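Long-range contacts in AxyAgu115A (Amphibacillus xylanus NBRC 15112, PDB 6NPS), which probably acts as an alpha-glucuronidase of glycoside hydrolase family 115, releasing glucuronic acid side groups from xylan-type hemicellulose: residues A[137-142]-A[491-496]; A[177-182]-A[217-222]; A[416-421]-A[522-527]. The protein carries 3 engineered substitutions. All coordinates share one frame; numbering follows the deposited sequence.

Contact 1: A[137-142]-A[491-496]; sequences SPLVDW and EQQFAG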
loop_
_atom_site.group_PDB
_atom_site.type_symbol
_atom_site.label_atom_id
_atom_site.label_comp_id
_atom_site.label_asym_id
_atom_site.label_seq_id
_atom_site.Cartn_x
_atom_site.Cartn_y
_atom_site.Cartn_z
ATOM N N SER A 137 -18.813 14.157 -46.465
ATOM C CA SER A 137 -19.144 13.789 -45.106
ATOM C C SER A 137 -19.749 14.967 -44.340
ATOM O O SER A 137 -19.389 16.120 -44.582
ATOM C CB SER A 137 -17.876 13.305 -44.388
ATOM O OG SER A 137 -18.144 13.186 -43.010
ATOM N N PRO A 138 -20.647 14.699 -43.386
ATOM C CA PRO A 138 -21.105 15.761 -42.466
ATOM C C PRO A 138 -19.984 16.446 -41.696
ATOM O O PRO A 138 -20.204 17.516 -41.125
ATOM C CB PRO A 138 -22.023 15.008 -41.486
ATOM C CG PRO A 138 -22.366 13.738 -42.144
ATOM C CD PRO A 138 -21.284 13.394 -43.121
ATOM N N LEU A 139 -18.836 15.806 -41.585
ATOM C CA LEU A 139 -17.656 16.311 -40.897
ATOM C C LEU A 139 -16.681 17.001 -41.835
ATOM O O LEU A 139 -15.553 17.309 -41.419
ATOM C CB LEU A 139 -16.936 15.165 -40.172
ATOM C CG LEU A 139 -17.864 14.207 -39.412
ATOM C CD1 LEU A 139 -17.082 13.034 -38.817
ATOM C CD2 LEU A 139 -18.618 14.987 -38.331
ATOM N N VAL A 140 -17.097 17.267 -43.082
ATOM C CA VAL A 140 -16.221 17.916 -44.065
ATOM C C VAL A 140 -15.582 19.187 -43.492
ATOM O O VAL A 140 -14.371 19.400 -43.617
ATOM C CB VAL A 140 -16.995 18.202 -45.374
ATOM C CG1 VAL A 140 -18.243 19.054 -45.118
ATOM C CG2 VAL A 140 -16.076 18.857 -46.392
ATOM N N ASP A 141 -16.358 20.014 -42.824
ATOM C CA ASP A 141 -15.814 21.234 -42.236
ATOM C C ASP A 141 -15.307 21.020 -40.814
ATOM O O ASP A 141 -14.211 21.474 -40.475
ATOM C CB ASP A 141 -16.883 22.336 -42.247
ATOM C CG ASP A 141 -16.459 23.577 -41.467
ATOM O OD1 ASP A 141 -15.783 24.453 -42.053
ATOM O OD2 ASP A 141 -16.801 23.672 -40.266
ATOM N N TRP A 142 -16.075 20.305 -39.989
ATOM C CA TRP A 142 -15.746 20.141 -38.578
ATOM C C TRP A 142 -14.422 19.405 -38.362
ATOM O O TRP A 142 -13.621 19.801 -37.504
ATOM C CB TRP A 142 -16.880 19.413 -37.851
ATOM C CG TRP A 142 -16.555 19.360 -36.408
ATOM C CD1 TRP A 142 -16.067 18.298 -35.705
ATOM C CD2 TRP A 142 -16.624 20.458 -35.492
ATOM N NE1 TRP A 142 -15.853 18.667 -34.398
ATOM C CE2 TRP A 142 -16.192 19.985 -34.242
ATOM C CE3 TRP A 142 -17.038 21.785 -35.615
ATOM C CZ2 TRP A 142 -16.142 20.799 -33.109
ATOM C CZ3 TRP A 142 -17.006 22.598 -34.483
ATOM C CH2 TRP A 142 -16.539 22.099 -33.251
ATOM N N GLU A 491 -16.958 4.269 -43.913
ATOM C CA GLU A 491 -17.033 4.481 -45.357
ATOM C C GLU A 491 -17.283 5.948 -45.687
ATOM O O GLU A 491 -16.716 6.491 -46.651
ATOM C CB GLU A 491 -18.147 3.618 -45.945
ATOM C CG GLU A 491 -18.112 3.525 -47.454
ATOM C CD GLU A 491 -16.929 2.714 -47.928
ATOM O OE1 GLU A 491 -16.378 3.010 -49.015
ATOM O OE2 GLU A 491 -16.545 1.784 -47.190
ATOM N N GLN A 492 -18.146 6.596 -44.900
ATOM C CA GLN A 492 -18.492 8.003 -45.111
ATOM C C GLN A 492 -17.285 8.918 -44.911
ATOM O O GLN A 492 -17.108 9.888 -45.651
ATOM C CB GLN A 492 -19.628 8.366 -44.159
ATOM C CG GLN A 492 -20.202 9.756 -44.242
ATOM C CD GLN A 492 -21.395 9.896 -43.276
ATOM O OE1 GLN A 492 -21.223 9.895 -42.046
ATOM N NE2 GLN A 492 -22.601 9.962 -43.830
ATOM N N GLN A 493 -16.432 8.629 -43.919
ATOM C CA GLN A 493 -15.229 9.435 -43.731
ATOM C C GLN A 493 -14.075 9.038 -44.655
ATOM O O GLN A 493 -13.257 9.893 -44.993
ATOM C CB GLN A 493 -14.721 9.349 -42.293
ATOM C CG GLN A 493 -15.755 9.376 -41.205
ATOM C CD GLN A 493 -16.837 10.394 -41.432
ATOM O OE1 GLN A 493 -16.567 11.494 -41.921
ATOM N NE2 GLN A 493 -18.083 10.032 -41.091
ATOM N N PHE A 494 -13.937 7.757 -45.026
ATOM C CA PHE A 494 -12.677 7.291 -45.605
ATOM C C PHE A 494 -12.838 6.633 -46.979
ATOM O O PHE A 494 -11.892 6.004 -47.466
ATOM C CB PHE A 494 -11.976 6.346 -44.636
ATOM C CG PHE A 494 -11.545 7.028 -43.380
ATOM C CD1 PHE A 494 -10.623 8.069 -43.432
ATOM C CD2 PHE A 494 -12.075 6.671 -42.152
ATOM C CE1 PHE A 494 -10.239 8.743 -42.258
ATOM C CE2 PHE A 494 -11.688 7.363 -40.966
ATOM C CZ PHE A 494 -10.780 8.388 -41.043
ATOM N N ALA A 495 -13.989 6.802 -47.633
ATOM C CA ALA A 495 -14.142 6.324 -49.005
ATOM C C ALA A 495 -13.028 6.886 -49.875
ATOM O O ALA A 495 -12.754 8.087 -49.851
ATOM C CB ALA A 495 -15.501 6.741 -49.568
ATOM N N GLY A 496 -12.360 6.012 -50.624
ATOM C CA GLY A 496 -11.289 6.467 -51.480
ATOM C C GLY A 496 -9.973 6.703 -50.776
ATOM O O GLY A 496 -8.951 6.868 -51.452
#
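Ser137 and Gln492 bring their CA atoms within 5.8 Å of each other where a type I beta turn, running from Ser137 to Val140, abuts helix 482-494. The hydroxyl of Ser137 stands anti to its own backbone N (chi1 169°), and from there OG donates to Gln493 OE1 at 2.6 Å. The bond lies in the carbonyl plane and uses a lone pair, with a C=O...donor angle of 129°. The same OG accepts from Leu139 N at 3.1 Å, so this buried hydroxyl is gripped from within its own turn as well as from the helix. Gln493 reaches it by bending at chi2 (-43°), which also lays its amide carbon CD 3.7 Å from Leu139 CD1. Its NE2 makes weak bonds to Trp489 O and Gln492 OE1. A leucine in place of Gln493 would probably leave the Ser137 hydroxyl proton without its acceptor in a buried place. Next to this bond, the extended Gln492 meets the proline ring from the opposite direction: Pro138 CD lies 3.5 Å from Gln492 CD and 3.7 Å from both its OE1 and NE2. Leu570 of helix 564-596 packs on both Leu139 and Gln493. The serine makes an ST turn, here coinciding with the beta turn, and it joins the loop following helix 120-133 to the flank of helix 482-494.

Contact 2: A[177-182]-A[217-222]; sequences DEWPAF and MWSARF
Glu178 and Trp179 meet Trp218 and Ser219 in a polar and aromatic loop-to-loop contact, where the chain leaves the parallel strands 170-174 and 212-214 of the TIM-barrel domain. Its main bond is from Trp218 N to Glu178 OE2, 2.6 Å with an N-H...O angle of 162°, on the syn side of the carboxylate. Met217 N adds a weak bond to the same oxygen at 3.1 Å. A bend of the glutamate at chi2 (-97°) turns its carboxylate to these amides and carries OE1 over the Trp218 indole, planes 29° apart. Over the same face, Asp177 CA makes a CH-pi contact, 3.9 Å from the centroid of the six-membered ring, though Asp177 is poorly ordered. Trp179 brings the edge of its indole to the serine, NE1 giving a weak bond to Ser219 OG at 2.6 Å. Ser219 N, buried here, finds no partner. The ring of His414 also meets Trp218. Loops at these C-terminal strand ends usually line the pocket in TIM barrels, consistent with a probable crystallisation glycerol beside Trp179. Beyond a cis peptide at Pro180 the first loop enters helix 181-190, and the second leads to helix 230-238, while helix 195-207 receives Phe182 and Phe222.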
loop_
_atom_site.group_PDB
_atom_site.type_symbol
_atom_site.label_atom_id
_atom_site.label_comp_id
_atom_site.label_asym_id
_atom_site.label_seq_id
_atom_site.Cartn_x
_atom_site.Cartn_y
_atom_site.Cartn_z
ATOM N N ASP A 177 -18.958 21.790 -20.268
ATOM C CA ASP A 177 -17.663 21.451 -19.687
ATOM C C ASP A 177 -16.535 22.019 -20.549
ATOM O O ASP A 177 -15.552 21.343 -20.864
ATOM C CB ASP A 177 -17.541 19.927 -19.526
ATOM C CG ASP A 177 -18.862 19.263 -19.114
ATOM O OD1 ASP A 177 -19.395 19.619 -18.042
ATOM O OD2 ASP A 177 -19.375 18.389 -19.848
ATOM N N GLU A 178 -16.711 23.272 -20.977
ATOM C CA GLU A 178 -15.974 23.757 -22.134
ATOM C C GLU A 178 -14.652 24.426 -21.771
ATOM O O GLU A 178 -13.944 24.888 -22.671
ATOM C CB GLU A 178 -16.861 24.689 -22.987
ATOM C CG GLU A 178 -17.206 26.061 -22.362
ATOM C CD GLU A 178 -18.572 26.044 -21.685
ATOM O OE1 GLU A 178 -19.091 24.933 -21.383
ATOM O OE2 GLU A 178 -19.116 27.123 -21.426
ATOM N N TRP A 179 -14.279 24.446 -20.486
ATOM C CA TRP A 179 -12.976 24.950 -20.116
ATOM C C TRP A 179 -12.161 23.816 -19.515
ATOM O O TRP A 179 -12.712 23.001 -18.767
ATOM C CB TRP A 179 -13.073 26.111 -19.110
ATOM C CG TRP A 179 -13.496 27.410 -19.769
ATOM C CD1 TRP A 179 -14.763 27.927 -19.820
ATOM C CD2 TRP A 179 -12.657 28.330 -20.501
ATOM N NE1 TRP A 179 -14.765 29.114 -20.531
ATOM C CE2 TRP A 179 -13.490 29.383 -20.961
ATOM C CE3 TRP A 179 -11.289 28.367 -20.813
ATOM C CZ2 TRP A 179 -12.997 30.459 -21.710
ATOM C CZ3 TRP A 179 -10.804 29.437 -21.559
ATOM C CH2 TRP A 179 -11.657 30.468 -21.996
ATOM N N PRO A 180 -10.851 23.729 -19.816
ATOM C CA PRO A 180 -10.079 24.713 -20.590
ATOM C C PRO A 180 -10.086 24.501 -22.121
ATOM O O PRO A 180 -9.721 25.413 -22.869
ATOM C CB PRO A 180 -8.665 24.526 -20.037
ATOM C CG PRO A 180 -8.602 23.034 -19.757
ATOM C CD PRO A 180 -9.998 22.615 -19.344
ATOM N N ALA A 181 -10.494 23.317 -22.575
ATOM C CA ALA A 181 -10.371 22.955 -23.984
ATOM C C ALA A 181 -11.073 23.928 -24.945
ATOM O O ALA A 181 -10.403 24.701 -25.642
ATOM C CB ALA A 181 -10.902 21.536 -24.201
ATOM N N PHE A 182 -12.411 23.876 -25.001
ATOM C CA PHE A 182 -13.174 24.668 -25.972
ATOM C C PHE A 182 -12.855 26.153 -25.858
ATOM O O PHE A 182 -12.773 26.853 -26.871
ATOM C CB PHE A 182 -14.672 24.434 -25.768
ATOM C CG PHE A 182 -15.519 24.688 -26.974
ATOM C CD1 PHE A 182 -16.099 25.926 -27.192
ATOM C CD2 PHE A 182 -15.804 23.672 -27.852
ATOM C CE1 PHE A 182 -16.907 26.148 -28.291
ATOM C CE2 PHE A 182 -16.604 23.886 -28.935
ATOM C CZ PHE A 182 -17.164 25.133 -29.156
ATOM N N MET A 217 -22.008 27.969 -21.974
ATOM C CA MET A 217 -22.616 28.805 -20.959
ATOM C C MET A 217 -21.754 28.999 -19.723
ATOM O O MET A 217 -22.199 29.695 -18.806
ATOM C CB MET A 217 -23.972 28.225 -20.518
ATOM C CG MET A 217 -23.862 26.745 -20.189
ATOM S SD MET A 217 -23.716 26.240 -18.452
ATOM C CE MET A 217 -25.419 25.783 -18.144
ATOM N N TRP A 218 -20.548 28.432 -19.655
ATOM C CA TRP A 218 -19.792 28.568 -18.409
ATOM C C TRP A 218 -19.181 29.956 -18.260
ATOM O O TRP A 218 -19.375 30.614 -17.228
ATOM C CB TRP A 218 -18.715 27.485 -18.289
ATOM C CG TRP A 218 -19.272 26.274 -17.612
ATOM C CD1 TRP A 218 -20.583 26.056 -17.290
ATOM C CD2 TRP A 218 -18.555 25.116 -17.168
ATOM N NE1 TRP A 218 -20.732 24.834 -16.688
ATOM C CE2 TRP A 218 -19.503 24.235 -16.594
ATOM C CE3 TRP A 218 -17.205 24.733 -17.197
ATOM C CZ2 TRP A 218 -19.142 22.997 -16.055
ATOM C CZ3 TRP A 218 -16.853 23.505 -16.665
ATOM C CH2 TRP A 218 -17.818 22.652 -16.103
ATOM N N SER A 219 -18.391 30.399 -19.240
ATOM C CA SER A 219 -17.832 31.754 -19.252
ATOM C C SER A 219 -18.188 32.453 -20.562
ATOM O O SER A 219 -17.356 33.103 -21.219
ATOM C CB SER A 219 -16.322 31.740 -19.042
ATOM O OG SER A 219 -15.661 31.591 -20.286
ATOM N N ALA A 220 -19.434 32.271 -20.973
ATOM C CA ALA A 220 -19.930 32.769 -22.241
ATOM C C ALA A 220 -21.385 33.144 -22.045
ATOM O O ALA A 220 -22.074 32.577 -21.191
ATOM C CB ALA A 220 -19.804 31.715 -23.351
ATOM N N ARG A 221 -21.855 34.086 -22.858
ATOM C CA ARG A 221 -23.263 34.474 -22.879
ATOM C C ARG A 221 -23.674 34.467 -24.343
ATOM O O ARG A 221 -23.335 35.401 -25.085
ATOM C CB ARG A 221 -23.474 35.857 -22.257
ATOM C CG ARG A 221 -23.305 35.860 -20.757
ATOM C CD ARG A 221 -23.349 37.287 -20.215
ATOM N NE ARG A 221 -22.220 38.091 -20.677
ATOM C CZ ARG A 221 -22.216 39.424 -20.750
ATOM N NH1 ARG A 221 -23.279 40.124 -20.372
ATOM N NH2 ARG A 221 -21.145 40.066 -21.191
ATOM N N PHE A 222 -24.398 33.421 -24.727
ATOM C CA PHE A 222 -24.729 33.212 -26.121
ATOM C C PHE A 222 -25.505 34.406 -26.660
ATOM O O PHE A 222 -25.259 34.838 -27.789
ATOM C CB PHE A 222 -25.518 31.927 -26.255
ATOM C CG PHE A 222 -25.898 31.575 -27.677
ATOM C CD1 PHE A 222 -25.000 30.945 -28.528
ATOM C CD2 PHE A 222 -27.176 31.894 -28.159
ATOM C CE1 PHE A 222 -25.414 30.578 -29.846
ATOM C CE2 PHE A 222 -27.564 31.591 -29.455
ATOM C CZ PHE A 222 -26.689 30.898 -30.294
#

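Contact 3: A[416-421]-A[522-527]; sequences GPVSYE and PEAMNV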
loop_
_atom_site.group_PDB
_atom_site.type_symbol
_atom_site.label_atom_id
_atom_site.label_comp_id
_atom_site.label_asym_id
_atom_site.label_seq_id
_atom_site.Cartn_x
_atom_site.Cartn_y
_atom_site.Cartn_z
ATOM N N GLY A 416 -19.385 14.199 -10.059
ATOM C CA GLY A 416 -19.056 12.936 -9.409
ATOM C C GLY A 416 -19.652 11.690 -10.069
ATOM O O GLY A 416 -20.575 11.788 -10.881
ATOM N N PRO A 417 -19.142 10.476 -9.715
ATOM C CA PRO A 417 -17.993 10.268 -8.798
ATOM C C PRO A 417 -16.647 10.703 -9.381
ATOM O O PRO A 417 -15.765 11.051 -8.613
ATOM C CB PRO A 417 -17.990 8.731 -8.560
ATOM C CG PRO A 417 -19.355 8.284 -8.882
ATOM C CD PRO A 417 -19.831 9.199 -10.006
ATOM N N VAL A 418 -16.469 10.613 -10.699
ATOM C CA VAL A 418 -15.252 11.022 -11.412
ATOM C C VAL A 418 -15.703 11.635 -12.743
ATOM O O VAL A 418 -16.469 11.009 -13.491
ATOM C CB VAL A 418 -14.276 9.846 -11.724
ATOM C CG1 VAL A 418 -12.905 10.389 -12.292
ATOM C CG2 VAL A 418 -14.063 8.910 -10.497
ATOM N N SER A 419 -15.163 12.795 -13.076
ATOM C CA SER A 419 -15.502 13.439 -14.334
ATOM C C SER A 419 -14.939 12.635 -15.497
ATOM O O SER A 419 -14.011 11.838 -15.345
ATOM C CB SER A 419 -14.957 14.871 -14.384
ATOM O OG SER A 419 -15.395 15.622 -13.255
ATOM N N TYR A 420 -15.532 12.833 -16.674
ATOM C CA TYR A 420 -14.968 12.290 -17.899
ATOM C C TYR A 420 -15.172 13.325 -18.991
ATOM O O TYR A 420 -16.314 13.654 -19.390
ATOM C CB TYR A 420 -15.565 10.926 -18.266
ATOM C CG TYR A 420 -17.062 10.854 -18.373
ATOM C CD1 TYR A 420 -17.876 10.810 -17.235
ATOM C CD2 TYR A 420 -17.655 10.751 -19.622
ATOM C CE1 TYR A 420 -19.251 10.744 -17.359
ATOM C CE2 TYR A 420 -19.021 10.686 -19.763
ATOM C CZ TYR A 420 -19.812 10.670 -18.636
ATOM O OH TYR A 420 -21.169 10.592 -18.815
ATOM N N GLU A 421 -14.056 13.884 -19.442
ATOM C CA GLU A 421 -14.143 15.063 -20.294
ATOM C C GLU A 421 -13.006 15.171 -21.294
ATOM O O GLU A 421 -12.897 16.219 -21.933
ATOM C CB GLU A 421 -14.125 16.373 -19.459
ATOM C CG GLU A 421 -14.972 16.416 -18.201
ATOM C CD GLU A 421 -14.884 17.775 -17.490
ATOM O OE1 GLU A 421 -15.194 18.808 -18.130
ATOM O OE2 GLU A 421 -14.495 17.808 -16.302
ATOM N N PRO A 522 -11.093 7.210 -18.815
ATOM C CA PRO A 522 -9.665 7.574 -18.652
ATOM C C PRO A 522 -9.266 8.161 -17.302
ATOM O O PRO A 522 -8.288 7.697 -16.706
ATOM C CB PRO A 522 -9.475 8.612 -19.767
ATOM C CG PRO A 522 -10.418 8.214 -20.811
ATOM C CD PRO A 522 -11.589 7.542 -20.167
ATOM N N GLU A 523 -9.954 9.214 -16.842
ATOM C CA GLU A 523 -9.572 9.880 -15.603
ATOM C C GLU A 523 -9.687 8.938 -14.412
ATOM O O GLU A 523 -8.977 9.102 -13.410
ATOM C CB GLU A 523 -10.464 11.128 -15.386
ATOM C CG GLU A 523 -10.274 12.230 -16.427
ATOM C CD GLU A 523 -11.246 12.140 -17.646
ATOM O OE1 GLU A 523 -11.681 10.989 -18.017
ATOM O OE2 GLU A 523 -11.551 13.241 -18.230
ATOM N N ALA A 524 -10.591 7.968 -14.493
ATOM C CA ALA A 524 -10.799 6.998 -13.429
ATOM C C ALA A 524 -9.877 5.778 -13.541
ATOM O O ALA A 524 -9.933 4.907 -12.682
ATOM C CB ALA A 524 -12.260 6.504 -13.450
ATOM N N MET A 525 -9.159 5.624 -14.638
ATOM C CA MET A 525 -8.254 4.482 -14.763
ATOM C C MET A 525 -7.052 4.704 -13.848
ATOM O O MET A 525 -6.630 5.840 -13.596
ATOM C CB MET A 525 -7.849 4.317 -16.229
ATOM C CG MET A 525 -7.074 3.013 -16.605
ATOM S SD MET A 525 -7.622 1.450 -15.869
ATOM C CE MET A 525 -6.287 0.402 -16.428
ATOM N N ASN A 526 -6.574 3.628 -13.226
ATOM C CA ASN A 526 -5.521 3.787 -12.248
ATOM C C ASN A 526 -4.888 2.430 -11.993
ATOM O O ASN A 526 -5.227 1.435 -12.628
ATOM C CB ASN A 526 -6.043 4.371 -10.932
ATOM C CG ASN A 526 -4.999 5.238 -10.233
ATOM O OD1 ASN A 526 -3.928 4.750 -9.827
ATOM N ND2 ASN A 526 -5.274 6.547 -10.142
ATOM N N VAL A 527 -3.962 2.405 -11.049
ATOM C CA VAL A 527 -3.266 1.162 -10.774
ATOM C C VAL A 527 -4.166 0.232 -9.966
ATOM O O VAL A 527 -4.965 0.675 -9.133
ATOM C CB VAL A 527 -1.947 1.486 -10.049
ATOM C CG1 VAL A 527 -2.237 1.969 -8.651
ATOM C CG2 VAL A 527 -1.071 0.272 -10.040
HETATM O O HOH W 1 -13.344 9.354 -15.991
#
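Glu523 bends at chi2 (92°), and this turns its carboxylate alongside the backbone of Ser419, Tyr420 and Glu421, while Val418 holds CG1 anti to its backbone N (chi1 -172°), which points that methyl at Glu523 and Ala524. The carboxylate carries the polar half of the contact. Glu523 OE2 accepts from Glu421 N at 2.9 Å with an N-H...O angle of 159°, the donor approaching on the syn side but somewhat out of the carboxylate plane. Glu523 OE1 lies 3.5 Å from Tyr420 CA. A water lies between the segments, 2.7 Å from Ser419 O and 3.1 Å from Glu523 OE1. The apolar half is small: Val418 CG1 rests 4.0 Å from Glu523 CB and 4.1 Å from Ala524 CB. Residues 522-524 have helical backbone angles, and Met525 N bonds back to Pro522 O at 3.1 Å, closing the turn that presents the glutamate. The other polar side chains of 416-421 look to different partners: Ser419 OG to Trp645 O, Tyr420 OH to Asn386 O, and Glu421 OE2 to His414 ND1. Val418 also packs on Ile911 of helix 904-912, in the C-terminal part of the chain. Chemically, a buried acid is spent on main-chain groups: one oxygen takes an amide N-H and the other lies by a water that also sits at the Ser419 carbonyl. The amide would probably help to stabilise negative charge on Glu523, against the nearby carboxylate of Glu421, and the bond ties the loop after strand 405-410 to the turn after helix 500-519.

Overall arrangement
Contact 1 is the buried one, contacts 2 and 3 are partly buried, and contact 2 alone has exposed residues among those touching. Contacts 2 and 3 are neighbours, centres about 21 Å apart, and touch through Asp177 and Glu421; His414 serves both, meeting Trp218 and bonding Glu421. Each uses a glutamate carboxylate to take backbone N-H of a facing loop, one in contact 3 and two, one weakly, in contact 2, whereas contact 1 relies on an uncharged serine-glutamine bond. Contacts 1 and 3 do not touch, but their segments alternate and both pack against helix 564-596. Contact 2 is nested inside the loop closed by contact 1, and it alone of the three packs against indole rings.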